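PDB 4RUW: Endonuclease/exonuclease/phosphatase from Beutenbergia cavernae DSM 12333, which is of unknown specific function but belongs to the endonuclease/exonuclease/phosphatase family, pairing a DNase I-like domain with an immunoglobulin-like domain in one chain. Local coordinates for residues A[166-171]-A[214-219]; A[270-275]-A[400-405]; A[348-353]-A[366-371]. All blocks are in the same frame, centred on the assembly; numbering follows the deposited sequence.

Contact 1 of 3, residues A[166-171]-A[214-219]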
ATOM      1  N   LEU A 166       6.717 -15.940   1.047  1.00 12.69           N
ATOM      2  CA  LEU A 166       7.386 -14.976   1.905  1.00 13.63           C
ATOM      3  C   LEU A 166       7.665 -15.665   3.241  1.00 16.88           C
ATOM      4  O   LEU A 166       6.790 -16.304   3.795  1.00 22.67           O
ATOM      5  CB  LEU A 166       6.508 -13.729   2.080  1.00 13.76           C
ATOM      6  CG  LEU A 166       6.138 -12.995   0.785  1.00 12.97           C
ATOM      7  CD1 LEU A 166       5.131 -11.891   1.059  1.00 14.15           C
ATOM      8  CD2 LEU A 166       7.363 -12.427   0.089  1.00 14.18           C
ATOM      9  N   PRO A 167       8.888 -15.527   3.769  1.00 17.76           N
ATOM     10  CA  PRO A 167       9.397 -16.343   4.877  1.00 18.57           C
ATOM     11  C   PRO A 167       8.884 -15.917   6.250  1.00 15.61           C
ATOM     12  O   PRO A 167       8.548 -14.760   6.432  1.00 16.63           O
ATOM     13  CB  PRO A 167      10.900 -16.071   4.814  1.00 21.36           C
ATOM     14  CG  PRO A 167      10.974 -14.648   4.382  1.00 21.35           C
ATOM     15  CD  PRO A 167       9.880 -14.518   3.347  1.00 19.58           C
ATOM     16  N   ASN A 168       8.862 -16.847   7.203  1.00 14.89           N
ATOM     17  CA  ASN A 168       8.678 -16.529   8.618  1.00 14.40           C
ATOM     18  C   ASN A 168       9.780 -17.181   9.454  1.00 13.74           C
ATOM     19  O   ASN A 168       9.525 -17.792  10.488  1.00 14.91           O
ATOM     20  CB  ASN A 168       7.300 -16.972   9.119  1.00 15.19           C
ATOM     21  CG  ASN A 168       6.257 -15.865   9.033  1.00 14.16           C
ATOM     22  OD1 ASN A 168       5.295 -15.974   8.283  1.00 15.48           O
ATOM     23  ND2 ASN A 168       6.442 -14.803   9.813  1.00 13.80           N
ATOM     24  N   GLU A 169      11.019 -17.054   8.994  1.00 14.28           N
ATOM     25  CA  GLU A 169      12.137 -17.761   9.611  1.00 14.95           C
ATOM     26  C   GLU A 169      12.448 -17.303  11.036  1.00 15.11           C
ATOM     27  O   GLU A 169      12.856 -18.102  11.867  1.00 16.46           O
ATOM     28  CB  GLU A 169      13.377 -17.672   8.712  1.00 16.12           C
ATOM     29  CG  GLU A 169      14.597 -18.452   9.197  1.00 17.00           C
ATOM     30  CD  GLU A 169      14.418 -19.968   9.191  1.00 16.88           C
ATOM     31  OE1 GLU A 169      13.437 -20.478   8.602  1.00 18.11           O
ATOM     32  OE2 GLU A 169      15.275 -20.657   9.786  1.00 18.05           O
ATOM     33  N   ASN A 170      12.266 -16.023  11.327  1.00 14.67           N
ATOM     34  CA  ASN A 170      12.522 -15.556  12.689  1.00 15.29           C
ATOM     35  C   ASN A 170      11.443 -15.996  13.670  1.00 15.43           C
ATOM     36  O   ASN A 170      11.738 -16.381  14.796  1.00 17.61           O
ATOM     37  CB  ASN A 170      12.703 -14.043  12.723  1.00 15.74           C
ATOM     38  CG  ASN A 170      13.877 -13.594  11.887  1.00 16.19           C
ATOM     39  OD1 ASN A 170      15.032 -13.811  12.259  1.00 17.86           O
ATOM     40  ND2 ASN A 170      13.594 -12.971  10.748  1.00 17.28           N
ATOM     41  N   TYR A 171      10.192 -15.946  13.230  1.00 15.01           N
ATOM     42  CA  TYR A 171       9.072 -16.384  14.051  1.00 15.64           C
ATOM     43  C   TYR A 171       9.135 -17.883  14.330  1.00 15.98           C
ATOM     44  O   TYR A 171       8.930 -18.322  15.460  1.00 17.73           O
ATOM     45  CB  TYR A 171       7.763 -16.024  13.354  1.00 16.45           C
ATOM     46  CG  TYR A 171       6.500 -16.501  14.022  1.00 17.72           C
ATOM     47  CD1 TYR A 171       6.157 -16.073  15.296  1.00 19.05           C
ATOM     48  CD2 TYR A 171       5.624 -17.341  13.351  1.00 20.10           C
ATOM     49  CE1 TYR A 171       4.982 -16.491  15.897  1.00 20.57           C
ATOM     50  CE2 TYR A 171       4.450 -17.759  13.938  1.00 22.08           C
ATOM     51  CZ  TYR A 171       4.134 -17.334  15.216  1.00 23.07           C
ATOM     52  OH  TYR A 171       2.965 -17.752  15.811  1.00 27.24           O
ATOM     53  N   LYS A 214      10.149  -7.338   7.837  1.00 11.84           N
ATOM     54  CA  LYS A 214      11.230  -6.730   7.064  1.00 12.16           C
ATOM     55  C   LYS A 214      11.730  -7.645   5.953  1.00 11.76           C
ATOM     56  O   LYS A 214      11.928  -7.210   4.813  1.00 12.63           O
ATOM     57  CB  LYS A 214      12.387  -6.343   7.985  1.00 12.85           C
ATOM     58  CG  LYS A 214      12.077  -5.135   8.852  1.00 14.18           C
ATOM     59  CD  LYS A 214      13.013  -5.029  10.042  1.00 18.48           C
ATOM     60  CE  LYS A 214      14.453  -4.909   9.625  1.00 20.68           C
ATOM     61  NZ  LYS A 214      15.350  -4.809  10.817  1.00 19.85           N
ATOM     62  N   GLU A 215      11.946  -8.916   6.268  1.00 11.94           N
ATOM     63  CA  GLU A 215      12.425  -9.837   5.242  1.00 12.08           C
ATOM     64  C   GLU A 215      11.380 -10.086   4.159  1.00 11.38           C
ATOM     65  O   GLU A 215      11.708 -10.179   2.970  1.00 12.68           O
ATOM     66  CB  GLU A 215      12.875 -11.151   5.865  1.00 13.57           C
ATOM     67  CG  GLU A 215      14.087 -10.978   6.775  1.00 16.27           C
ATOM     68  CD  GLU A 215      14.885 -12.246   6.927  0.67 16.83           C
ATOM     69  OE1 GLU A 215      14.282 -13.299   7.204  0.65 18.89           O
ATOM     70  OE2 GLU A 215      16.118 -12.188   6.753  0.70 15.48           O
ATOM     71  N   GLN A 216      10.116 -10.174   4.555  1.00 11.22           N
ATOM     72  CA  GLN A 216       9.027 -10.327   3.600  1.00 11.49           C
ATOM     73  C   GLN A 216       8.960  -9.120   2.682  1.00 11.26           C
ATOM     74  O   GLN A 216       8.846  -9.256   1.462  1.00 11.47           O
ATOM     75  CB  GLN A 216       7.703 -10.495   4.346  1.00 11.93           C
ATOM     76  CG  GLN A 216       7.638 -11.758   5.170  1.00 12.48           C
ATOM     77  CD  GLN A 216       6.449 -11.809   6.114  1.00 12.28           C
ATOM     78  OE1 GLN A 216       5.694 -10.841   6.274  1.00 12.84           O
ATOM     79  NE2 GLN A 216       6.271 -12.962   6.744  1.00 14.35           N
ATOM     80  N   LEU A 217       9.014  -7.933   3.270  1.00 11.35           N
ATOM     81  CA  LEU A 217       8.922  -6.719   2.478  1.00 11.75           C
ATOM     82  C   LEU A 217      10.075  -6.583   1.479  1.00 11.23           C
ATOM     83  O   LEU A 217       9.871  -6.124   0.356  1.00 12.08           O
ATOM     84  CB  LEU A 217       8.814  -5.490   3.373  1.00 12.16           C
ATOM     85  CG  LEU A 217       8.631  -4.153   2.652  1.00 12.10           C
ATOM     86  CD1 LEU A 217       7.334  -4.105   1.839  1.00 14.03           C
ATOM     87  CD2 LEU A 217       8.685  -3.026   3.651  1.00 13.32           C
ATOM     88  N   ARG A 218      11.289  -6.949   1.892  0.51 11.84           N
ATOM     89  CA  ARG A 218      12.435  -6.947   0.979  0.51 12.67           C
ATOM     90  C   ARG A 218      12.113  -7.739  -0.270  0.51 11.98           C
ATOM     91  O   ARG A 218      12.363  -7.294  -1.388  0.51 13.22           O
ATOM     92  CB  ARG A 218      13.653  -7.577   1.637  0.51 14.13           C
ATOM     93  CG  ARG A 218      14.302  -6.712   2.672  0.51 16.07           C
ATOM     94  CD  ARG A 218      15.093  -5.557   2.073  0.51 17.03           C
ATOM     95  NE  ARG A 218      16.220  -5.218   2.945  0.51 17.21           N
ATOM     96  CZ  ARG A 218      16.836  -4.038   2.947  0.51 17.34           C
ATOM     97  NH1 ARG A 218      17.837  -3.800   3.793  0.51 17.41           N
ATOM     98  NH2 ARG A 218      16.444  -3.079   2.117  0.51 15.23           N
ATOM     99  N   ILE A 219      11.582  -8.937  -0.073  1.00 12.11           N
ATOM    100  CA  ILE A 219      11.288  -9.821  -1.197  1.00 12.62           C
ATOM    101  C   ILE A 219      10.188  -9.212  -2.071  1.00 11.88           C
ATOM    102  O   ILE A 219      10.298  -9.180  -3.297  1.00 12.78           O
ATOM    103  CB  ILE A 219      10.895 -11.216  -0.712  1.00 12.89           C
ATOM    104  CG1 ILE A 219      12.111 -11.893  -0.085  1.00 14.75           C
ATOM    105  CG2 ILE A 219      10.359 -12.063  -1.858  1.00 13.76           C
ATOM    106  CD1 ILE A 219      11.776 -13.056   0.793  1.00 18.05           C
TER
HETATM  107  O   HOH W   1      11.756 -14.538   7.591  1.00 18.85           O

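Contact 2 of 3, residues A[270-275]-A[400-405]. With GOL (glycerol), chain D.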
ATOM      1  N   VAL A 270      -3.273  12.167  -1.564  1.00 11.77           N
ATOM      2  CA  VAL A 270      -4.520  12.895  -1.781  1.00 11.77           C
ATOM      3  C   VAL A 270      -5.351  13.123  -0.525  1.00 11.77           C
ATOM      4  O   VAL A 270      -6.250  13.958  -0.538  1.00 13.31           O
ATOM      5  CB  VAL A 270      -5.424  12.223  -2.851  1.00 12.96           C
ATOM      6  CG1 VAL A 270      -4.842  12.399  -4.245  1.00 15.86           C
ATOM      7  CG2 VAL A 270      -5.689  10.759  -2.517  1.00 13.50           C
ATOM      8  N   ASN A 271      -5.073  12.386   0.549  1.00 11.61           N
ATOM      9  CA  ASN A 271      -5.879  12.438   1.772  1.00 11.77           C
ATOM     10  C   ASN A 271      -4.972  12.517   2.987  1.00 11.64           C
ATOM     11  O   ASN A 271      -3.801  12.144   2.922  1.00 12.59           O
ATOM     12  CB  ASN A 271      -6.718  11.166   1.926  1.00 12.43           C
ATOM     13  CG  ASN A 271      -7.779  11.005   0.846  1.00 12.74           C
ATOM     14  OD1 ASN A 271      -8.382  11.971   0.389  1.00 14.31           O
ATOM     15  ND2 ASN A 271      -8.032   9.761   0.453  1.00 13.01           N
ATOM     16  N   ASP A 272      -5.508  12.970   4.112  1.00 11.73           N
ATOM     17  CA  ASP A 272      -4.814  12.807   5.384  1.00 12.17           C
ATOM     18  C   ASP A 272      -4.818  11.328   5.769  1.00 11.50           C
ATOM     19  O   ASP A 272      -5.885  10.720   5.866  1.00 11.82           O
ATOM     20  CB  ASP A 272      -5.510  13.596   6.503  1.00 13.24           C
ATOM     21  CG  ASP A 272      -5.369  15.088   6.356  1.00 15.99           C
ATOM     22  OD1 ASP A 272      -4.308  15.559   5.895  1.00 15.54           O
ATOM     23  OD2 ASP A 272      -6.327  15.796   6.732  1.00 20.58           O
ATOM     24  N   PRO A 273      -3.635  10.748   6.014  1.00 11.30           N
ATOM     25  CA  PRO A 273      -3.586   9.382   6.550  1.00 11.53           C
ATOM     26  C   PRO A 273      -4.473   9.197   7.784  1.00 12.05           C
ATOM     27  O   PRO A 273      -5.120   8.154   7.901  1.00 12.41           O
ATOM     28  CB  PRO A 273      -2.104   9.205   6.884  1.00 12.36           C
ATOM     29  CG  PRO A 273      -1.418  10.020   5.801  1.00 12.39           C
ATOM     30  CD  PRO A 273      -2.288  11.258   5.699  1.00 12.17           C
ATOM     31  N   GLY A 274      -4.528  10.191   8.669  1.00 11.61           N
ATOM     32  CA  GLY A 274      -5.298  10.066   9.893  1.00 13.59           C
ATOM     33  C   GLY A 274      -6.795   9.986   9.669  1.00 13.33           C
ATOM     34  O   GLY A 274      -7.533   9.600  10.582  1.00 15.25           O
ATOM     35  N   ALA A 275      -7.247  10.341   8.467  1.00 13.20           N
ATOM     36  CA  ALA A 275      -8.662  10.232   8.113  1.00 13.59           C
ATOM     37  C   ALA A 275      -8.992   8.861   7.531  1.00 13.51           C
ATOM     38  O   ALA A 275     -10.155   8.558   7.260  1.00 15.62           O
ATOM     39  CB  ALA A 275      -9.051  11.321   7.127  1.00 14.65           C
ATOM     40  N   SER A 400       2.822  12.411  10.472  1.00 13.70           N
ATOM     41  CA  SER A 400       2.456  11.325   9.575  1.00 13.93           C
ATOM     42  C   SER A 400       0.946  11.182   9.372  1.00 12.81           C
ATOM     43  O   SER A 400       0.507  10.511   8.443  1.00 13.61           O
ATOM     44  CB  SER A 400       3.034  10.003  10.077  1.00 15.01           C
ATOM     45  OG  SER A 400       2.390   9.576  11.266  1.00 15.38           O
ATOM     46  N   ARG A 401       0.148  11.796  10.238  1.00 12.26           N
ATOM     47  CA  ARG A 401      -1.306  11.761  10.069  1.00 12.45           C
ATOM     48  C   ARG A 401      -1.814  12.703   8.980  1.00 13.06           C
ATOM     49  O   ARG A 401      -2.983  12.638   8.599  1.00 13.47           O
ATOM     50  CB  ARG A 401      -2.011  12.069  11.387  1.00 13.63           C
ATOM     51  CG  ARG A 401      -1.784  11.012  12.448  1.00 13.13           C
ATOM     52  CD  ARG A 401      -2.560  11.339  13.700  1.00 14.04           C
ATOM     53  NE  ARG A 401      -2.339  10.343  14.737  1.00 14.12           N
ATOM     54  CZ  ARG A 401      -2.856  10.417  15.957  1.00 14.51           C
ATOM     55  NH1 ARG A 401      -3.614  11.453  16.290  1.00 16.22           N
ATOM     56  NH2 ARG A 401      -2.612   9.462  16.841  1.00 15.00           N
ATOM     57  N   ASP A 402      -0.936  13.572   8.482  1.00 12.95           N
ATOM     58  CA  ASP A 402      -1.320  14.598   7.522  1.00 14.01           C
ATOM     59  C   ASP A 402      -0.864  14.261   6.111  1.00 13.64           C
ATOM     60  O   ASP A 402       0.183  13.638   5.907  1.00 14.77           O
ATOM     61  CB  ASP A 402      -0.736  15.951   7.934  1.00 15.44           C
ATOM     62  CG  ASP A 402      -1.122  16.349   9.335  1.00 18.67           C
ATOM     63  OD1 ASP A 402      -2.272  16.080   9.737  1.00 20.65           O
ATOM     64  OD2 ASP A 402      -0.261  16.914  10.041  1.00 20.78           O
ATOM     65  N   ARG A 403      -1.660  14.700   5.145  1.00 14.15           N
ATOM     66  CA  ARG A 403      -1.405  14.511   3.728  1.00 14.33           C
ATOM     67  C   ARG A 403      -0.030  15.050   3.337  1.00 14.26           C
ATOM     68  O   ARG A 403       0.403  16.075   3.858  1.00 16.41           O
ATOM     69  CB  ARG A 403      -2.504  15.260   2.971  1.00 14.88           C
ATOM     70  CG  ARG A 403      -2.488  15.143   1.470  1.00 14.84           C
ATOM     71  CD  ARG A 403      -3.681  15.879   0.900  1.00 14.55           C
ATOM     72  NE  ARG A 403      -3.644  15.876  -0.557  1.00 14.74           N
ATOM     73  CZ  ARG A 403      -4.558  16.445  -1.333  1.00 14.83           C
ATOM     74  NH1 ARG A 403      -5.586  17.081  -0.789  1.00 16.93           N
ATOM     75  NH2 ARG A 403      -4.433  16.384  -2.650  1.00 16.48           N
ATOM     76  N   CYS A 404       0.639  14.349   2.412  0.54 14.13           N
ATOM     77  CA  CYS A 404       1.908  14.789   1.811  0.54 14.72           C
ATOM     78  C   CYS A 404       1.723  16.067   0.992  0.54 13.24           C
ATOM     79  O   CYS A 404       0.599  16.444   0.653  0.54 13.09           O
ATOM     80  CB  CYS A 404       2.482  13.714   0.869  0.54 17.66           C
ATOM     81  SG  CYS A 404       3.230  12.228   1.605  0.54 20.05           S
ATOM     82  N   THR A 405       2.829  16.722   0.653  1.00 12.81           N
ATOM     83  CA  THR A 405       2.765  17.892  -0.204  1.00 13.91           C
ATOM     84  C   THR A 405       3.249  17.554  -1.602  1.00 13.71           C
ATOM     85  O   THR A 405       4.432  17.235  -1.796  1.00 15.95           O
ATOM     86  CB  THR A 405       3.616  19.029   0.370  1.00 15.89           C
ATOM     87  OG1 THR A 405       3.223  19.271   1.729  1.00 17.18           O
ATOM     88  CG2 THR A 405       3.438  20.299  -0.434  1.00 17.44           C
TER
HETATM   89  C1  GOL D 503      -7.793  18.095   5.227  1.00 32.72           C
HETATM   90  O1  GOL D 503      -6.705  18.392   6.067  0.69 33.57           O
HETATM   91  C2  GOL D 503      -7.498  18.086   3.732  1.00 31.09           C
HETATM   92  O2  GOL D 503      -8.775  18.149   3.111  0.76 32.77           O
HETATM   93  C3  GOL D 503      -6.751  16.828   3.234  1.00 28.62           C
HETATM   94  O3  GOL D 503      -6.901  16.594   1.819  1.00 27.17           O

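Contact 3 of 3, residues A[348-353]-A[366-371]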
ATOM      1  N   ASP A 348      13.247  10.076   8.279  1.00 14.76           N
ATOM      2  CA  ASP A 348      12.313  11.124   8.672  1.00 14.55           C
ATOM      3  C   ASP A 348      11.341  11.530   7.573  1.00 13.92           C
ATOM      4  O   ASP A 348      10.513  12.426   7.770  1.00 15.22           O
ATOM      5  CB  ASP A 348      13.081  12.334   9.182  1.00 16.70           C
ATOM      6  CG  ASP A 348      13.833  12.024  10.444  1.00 17.69           C
ATOM      7  OD1 ASP A 348      13.162  11.784  11.463  1.00 20.44           O
ATOM      8  OD2 ASP A 348      15.081  11.983  10.413  1.00 19.19           O
ATOM      9  N   GLY A 349      11.435  10.868   6.427  1.00 13.67           N
ATOM     10  CA  GLY A 349      10.597  11.189   5.292  1.00 13.55           C
ATOM     11  C   GLY A 349      11.383  11.136   4.003  1.00 12.65           C
ATOM     12  O   GLY A 349      12.439  10.501   3.931  1.00 13.45           O
ATOM     13  N   TRP A 350      10.887  11.816   2.979  1.00 12.21           N
ATOM     14  CA  TRP A 350      11.499  11.716   1.666  1.00 12.30           C
ATOM     15  C   TRP A 350      10.930  12.746   0.708  1.00 12.05           C
ATOM     16  O   TRP A 350       9.892  13.376   0.970  1.00 13.01           O
ATOM     17  CB  TRP A 350      11.261  10.321   1.063  1.00 13.01           C
ATOM     18  CG  TRP A 350       9.810   9.921   1.044  1.00 13.35           C
ATOM     19  CD1 TRP A 350       8.857  10.318   0.154  1.00 14.30           C
ATOM     20  CD2 TRP A 350       9.147   9.066   1.985  1.00 13.27           C
ATOM     21  NE1 TRP A 350       7.643   9.756   0.474  1.00 14.29           N
ATOM     22  CE2 TRP A 350       7.791   8.985   1.596  1.00 13.75           C
ATOM     23  CE3 TRP A 350       9.574   8.351   3.110  1.00 14.16           C
ATOM     24  CZ2 TRP A 350       6.860   8.215   2.291  1.00 14.80           C
ATOM     25  CZ3 TRP A 350       8.643   7.597   3.810  1.00 15.85           C
ATOM     26  CH2 TRP A 350       7.300   7.538   3.398  1.00 15.22           C
ATOM     27  N   ALA A 351      11.628  12.887  -0.414  1.00 12.75           N
ATOM     28  CA  ALA A 351      11.153  13.627  -1.564  1.00 12.88           C
ATOM     29  C   ALA A 351      11.236  12.709  -2.775  1.00 12.70           C
ATOM     30  O   ALA A 351      12.261  12.063  -2.995  1.00 14.36           O
ATOM     31  CB  ALA A 351      12.003  14.858  -1.784  1.00 15.33           C
ATOM     32  N   GLN A 352      10.153  12.641  -3.542  1.00 12.42           N
ATOM     33  CA  GLN A 352      10.124  11.872  -4.781  1.00 12.55           C
ATOM     34  C   GLN A 352       9.876  12.815  -5.947  1.00 12.24           C
ATOM     35  O   GLN A 352       8.864  13.523  -5.979  1.00 13.22           O
ATOM     36  CB  GLN A 352       9.026  10.807  -4.742  1.00 14.09           C
ATOM     37  CG  GLN A 352       9.259   9.705  -3.719  1.00 14.81           C
ATOM     38  CD  GLN A 352       8.141   8.675  -3.718  1.00 16.45           C
ATOM     39  OE1 GLN A 352       6.969   9.018  -3.888  1.00 18.11           O
ATOM     40  NE2 GLN A 352       8.494   7.412  -3.515  1.00 18.38           N
ATOM     41  N   LEU A 353      10.813  12.830  -6.890  1.00 12.41           N
ATOM     42  CA  LEU A 353      10.716  13.665  -8.077  1.00 13.54           C
ATOM     43  C   LEU A 353      10.389  12.778  -9.269  1.00 13.59           C
ATOM     44  O   LEU A 353      11.003  11.724  -9.453  1.00 14.71           O
ATOM     45  CB  LEU A 353      12.049  14.383  -8.308  1.00 15.73           C
ATOM     46  CG  LEU A 353      12.164  15.223  -9.579  1.00 18.51           C
ATOM     47  CD1 LEU A 353      11.291  16.461  -9.488  1.00 20.26           C
ATOM     48  CD2 LEU A 353      13.623  15.595  -9.829  1.00 21.13           C
ATOM     49  N   CYS A 366       7.299  14.316   1.797  0.57 13.22           N
ATOM     50  CA  CYS A 366       6.629  13.704   2.922  0.57 13.60           C
ATOM     51  C   CYS A 366       7.458  13.773   4.192  0.57 12.91           C
ATOM     52  O   CYS A 366       8.595  13.298   4.225  0.57 14.79           O
ATOM     53  CB  CYS A 366       6.329  12.248   2.591  0.57 15.76           C
ATOM     54  SG  CYS A 366       5.806  11.306   4.004  0.57 17.58           S
ATOM     55  N   LYS A 367       6.884  14.380   5.227  1.00 13.25           N
ATOM     56  CA  LYS A 367       7.447  14.314   6.568  1.00 13.30           C
ATOM     57  C   LYS A 367       6.870  13.065   7.229  1.00 13.82           C
ATOM     58  O   LYS A 367       5.664  12.984   7.479  1.00 14.67           O
ATOM     59  CB  LYS A 367       7.084  15.552   7.388  1.00 14.70           C
ATOM     60  CG  LYS A 367       7.514  15.436   8.848  1.00 15.47           C
ATOM     61  CD  LYS A 367       7.103  16.647   9.669  1.00 16.60           C
ATOM     62  CE  LYS A 367       7.374  16.423  11.146  1.00 17.28           C
ATOM     63  NZ  LYS A 367       6.926  17.575  11.981  1.00 17.67           N
ATOM     64  N   ASN A 368       7.724  12.083   7.492  1.00 14.33           N
ATOM     65  CA  ASN A 368       7.257  10.827   8.057  1.00 14.33           C
ATOM     66  C   ASN A 368       7.683  10.716   9.507  1.00 15.91           C
ATOM     67  O   ASN A 368       8.508   9.882   9.876  1.00 18.35           O
ATOM     68  CB  ASN A 368       7.754   9.639   7.240  1.00 14.45           C
ATOM     69  CG  ASN A 368       6.910   8.407   7.455  1.00 13.91           C
ATOM     70  OD1 ASN A 368       5.685   8.502   7.575  1.00 14.80           O
ATOM     71  ND2 ASN A 368       7.551   7.250   7.535  1.00 13.94           N
ATOM     72  N   ARG A 369       7.107  11.590  10.319  1.00 15.74           N
ATOM     73  CA  ARG A 369       7.562  11.809  11.677  1.00 18.81           C
ATOM     74  C   ARG A 369       6.374  12.329  12.468  1.00 18.56           C
ATOM     75  O   ARG A 369       5.636  13.190  11.988  1.00 19.86           O
ATOM     76  CB  ARG A 369       8.681  12.848  11.616  1.00 23.81           C
ATOM     77  CG  ARG A 369       9.393  13.196  12.888  1.00 26.86           C
ATOM     78  CD  ARG A 369      10.555  14.120  12.534  1.00 28.48           C
ATOM     79  NE  ARG A 369      11.144  14.755  13.704  1.00 28.76           N
ATOM     80  CZ  ARG A 369      12.347  14.470  14.188  1.00 29.27           C
ATOM     81  NH1 ARG A 369      13.101  13.549  13.600  1.00 28.00           N
ATOM     82  NH2 ARG A 369      12.799  15.108  15.262  1.00 31.68           N
ATOM     83  N   GLY A 370       6.172  11.775  13.661  1.00 17.91           N
ATOM     84  CA  GLY A 370       5.111  12.217  14.541  1.00 18.25           C
ATOM     85  C   GLY A 370       3.788  11.536  14.262  1.00 17.64           C
ATOM     86  O   GLY A 370       3.531  11.075  13.149  1.00 17.95           O
ATOM     87  N   GLN A 371       2.946  11.487  15.287  0.54 17.41           N
ATOM     88  CA  GLN A 371       1.608  10.940  15.163  0.54 17.48           C
ATOM     89  C   GLN A 371       0.590  12.003  15.574  0.54 16.90           C
ATOM     90  O   GLN A 371       0.119  12.762  14.735  0.54 16.90           O
ATOM     91  CB  GLN A 371       1.495   9.631  15.956  0.54 18.84           C
ATOM     92  CG  GLN A 371       2.138   8.460  15.205  0.54 20.74           C
ATOM     93  CD  GLN A 371       2.865   7.460  16.091  0.54 20.06           C
ATOM     94  OE1 GLN A 371       2.731   7.467  17.313  0.54 19.40           O
ATOM     95  NE2 GLN A 371       3.641   6.582  15.461  0.54 19.52           N
TER
HETATM   96  O   HOH W   2      10.965  10.350  12.034  1.00 42.80           O

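Contact 1 of 3, residues A[166-171]-A[214-219]
Gln216, on helix 207-222, reaches over to the backbone of Pro167 and supplies the one direct hydrogen bond between the two segments. Its NE2 lies 2.9 Å from Pro167 O, and the N-H points at the oxygen at 162°. The acceptor sits close to the plane of the glutamine amide, whereas the donor is tilted 34° from the carbonyl plane of Pro167. An extended chain carries the amide there, with CD anti to CA (chi2 169°), and Ser202 OG is a second hydrogen-bond partner of the same NE2. The Asn168 amide stands almost perpendicular to that of Gln216, and its ND2 is bonded to Asp212 and Ser202.

Apolar contacts continue the interface along the helix. The aliphatic part of Gln216 runs past Leu166, with CG 3.8 Å from Leu166 CB. One turn on, Ile219 uses both of its branches: CG2 lies 3.6 Å from Leu166 CD2 as the two side chains slide by in opposite directions, while CD1 reaches toward the proline ring and comes within 3.5 Å of Pro167 CD.

At the exposed side a water molecule accepts from Glu169 N at 3.0 Å and donates to Glu215 OE1 at 2.8 Å, tying the exposed carboxylate to the turning backbone. Asn170 ND2 approaches the same carboxylate but is hydrogen-bonded to Asp212 OD1, and Asp212 OD2 receives Tyr171 N.

The segment 166-171 follows on from strand 157-166, an outermost strand of its sheet, and Leu166 shares backbone hydrogen bonding with Arg179 of strand 179-188. The contact therefore lays the exit from that edge strand against helix 207-222, whose Leu217 turns away to pack on Met254 of helix 251-260.

Contact 2 of 3, residues A[270-275]-A[400-405]
Gly274 and Arg403 each give a backbone N-H across the contact. Gly274 N donates to Arg401 O at 2.9 Å, the donor tilted 24° from the carbonyl plane. In the opposite direction Arg403 N donates to Asp272 OD1, also at 2.9 Å, along the anti lone pair of that oxygen. The Asp272 carboxyl carbon is anti to its carbonyl carbon (chi1 -70°), which brings OD1 beside the backbone of Arg403. The other oxygen, OD2, accepts from O1 of a glycerol, probably from the crystallisation liquor, at 2.7 Å.

The same glycerol bridges to Arg403, whose NH1 donates to glycerol O3 at 3.0 Å near the guanidinium plane. Arg403 stretches out fully along 270-271, and its NE is satisfied by Gln269 O. Val270 O lies over the centre of one guanidinium face, 3.1 Å from Arg403 CZ, an approach from above the face along which no N-H points, although the positive charge would probably favour it.

Pro273 has no amide hydrogen and fits against the backbone instead, its CG 3.3 Å from Ser400 O and its CD 3.3 Å from Asp402 C. Asp272 OD1 and Asp402 OD1 come within 4.4 Å; Asp402 OD2 accepts from Thr399 N, and the Arg403 N-H may partly offset the like charges. Arg401 directs its charge away from 270-275, to a salt bridge with Asp292 and a hydrogen bond with Ser288, while Asn271 ND2 donates to Gly309 O.

The contact joins the two domains: the loop after helix 266-270 of the DNase I-like part lies against the loop between strands 390-396 and 405-410 of the immunoglobulin-like part, and Arg268 of that helix packs on Pro273, Ser400 and Cys404.

Contact 3 of 3, residues A[348-353]-A[366-371]
Cys366 lies over one face of the Trp350 indole. Its CB sits 3.8 Å from the centroid of the five-membered ring in a CH-pi contact, and its SG, in the conformer described, is 4.1 Å from the centroid of the six-membered ring, a sulfur-aromatic contact over the face. Trp350 holds CG between its backbone N and carbonyl carbon (chi1 53°), folding the ring back across its strand neighbour, while that Cys366 conformer turns SG anti to its own N (chi1 168°). The Asn368 amide comes obliquely to the far end of the indole, with ND2 3.9 Å from Trp350 CZ3; that amide is held by Thr240 O and Arg268.

The backbone fixes this overlap. Trp350 and Cys366 form an antiparallel hydrogen-bonded pair, with Trp350 N to Cys366 O at 3.0 Å and Cys366 N to Trp350 O at 2.9 Å. Next comes the non-hydrogen-bonded pair of Gly349 and Lys367, where the glycine CA-H lies against Cys366 O. Gly349 adopts backbone angles (phi 139°) at which a CB would be jammed against the preceding carbonyl O. Asn368 N donates to Asp348 O, extending the ladder past the strand end.

Farther out, Asp348 and Arg369 run side by side into a salt bridge, OD1 to NH1 2.8 Å. The oxygen lies in the guanidinium plane, yet the nitrogen meets it from above the carboxylate plane. Asp375 also pairs with Arg369 NE.

The arrangement is the open end of a beta hairpin, strands 349-356 and 360-367, in the immunoglobulin-like domain. Its tryptophan also packs on Gln255 and Ala259 of helix 251-260, and Cys366 forms a disulfide with Cys404, each modelled in two conformers, so the hairpin end joins both the neighbouring domain and the loop before strand 405-410.

How the contacts relate
Along the chain contact 1 closes first, and contact 3 is nested inside the long loop closed by contact 2. Contact 1 belongs wholly to the DNase I-like domain, its centre about 28 Å from that of contact 2 and about 25 Å from that of contact 3. Contacts 2 and 3 have centres about 11 Å apart and touch: Ser400 OG probably hydrogen-bonds Gly370 O, and Cys366 and Cys404, each modelled in two conformers, form a disulfide between them. Together they form a continuous region at the domain boundary, where contact 2 crosses between domains and contact 3 lies in the immunoglobulin-like sheet. Helix 251-260 relates the distant pair, packing on helix 207-222 as well as on Trp350.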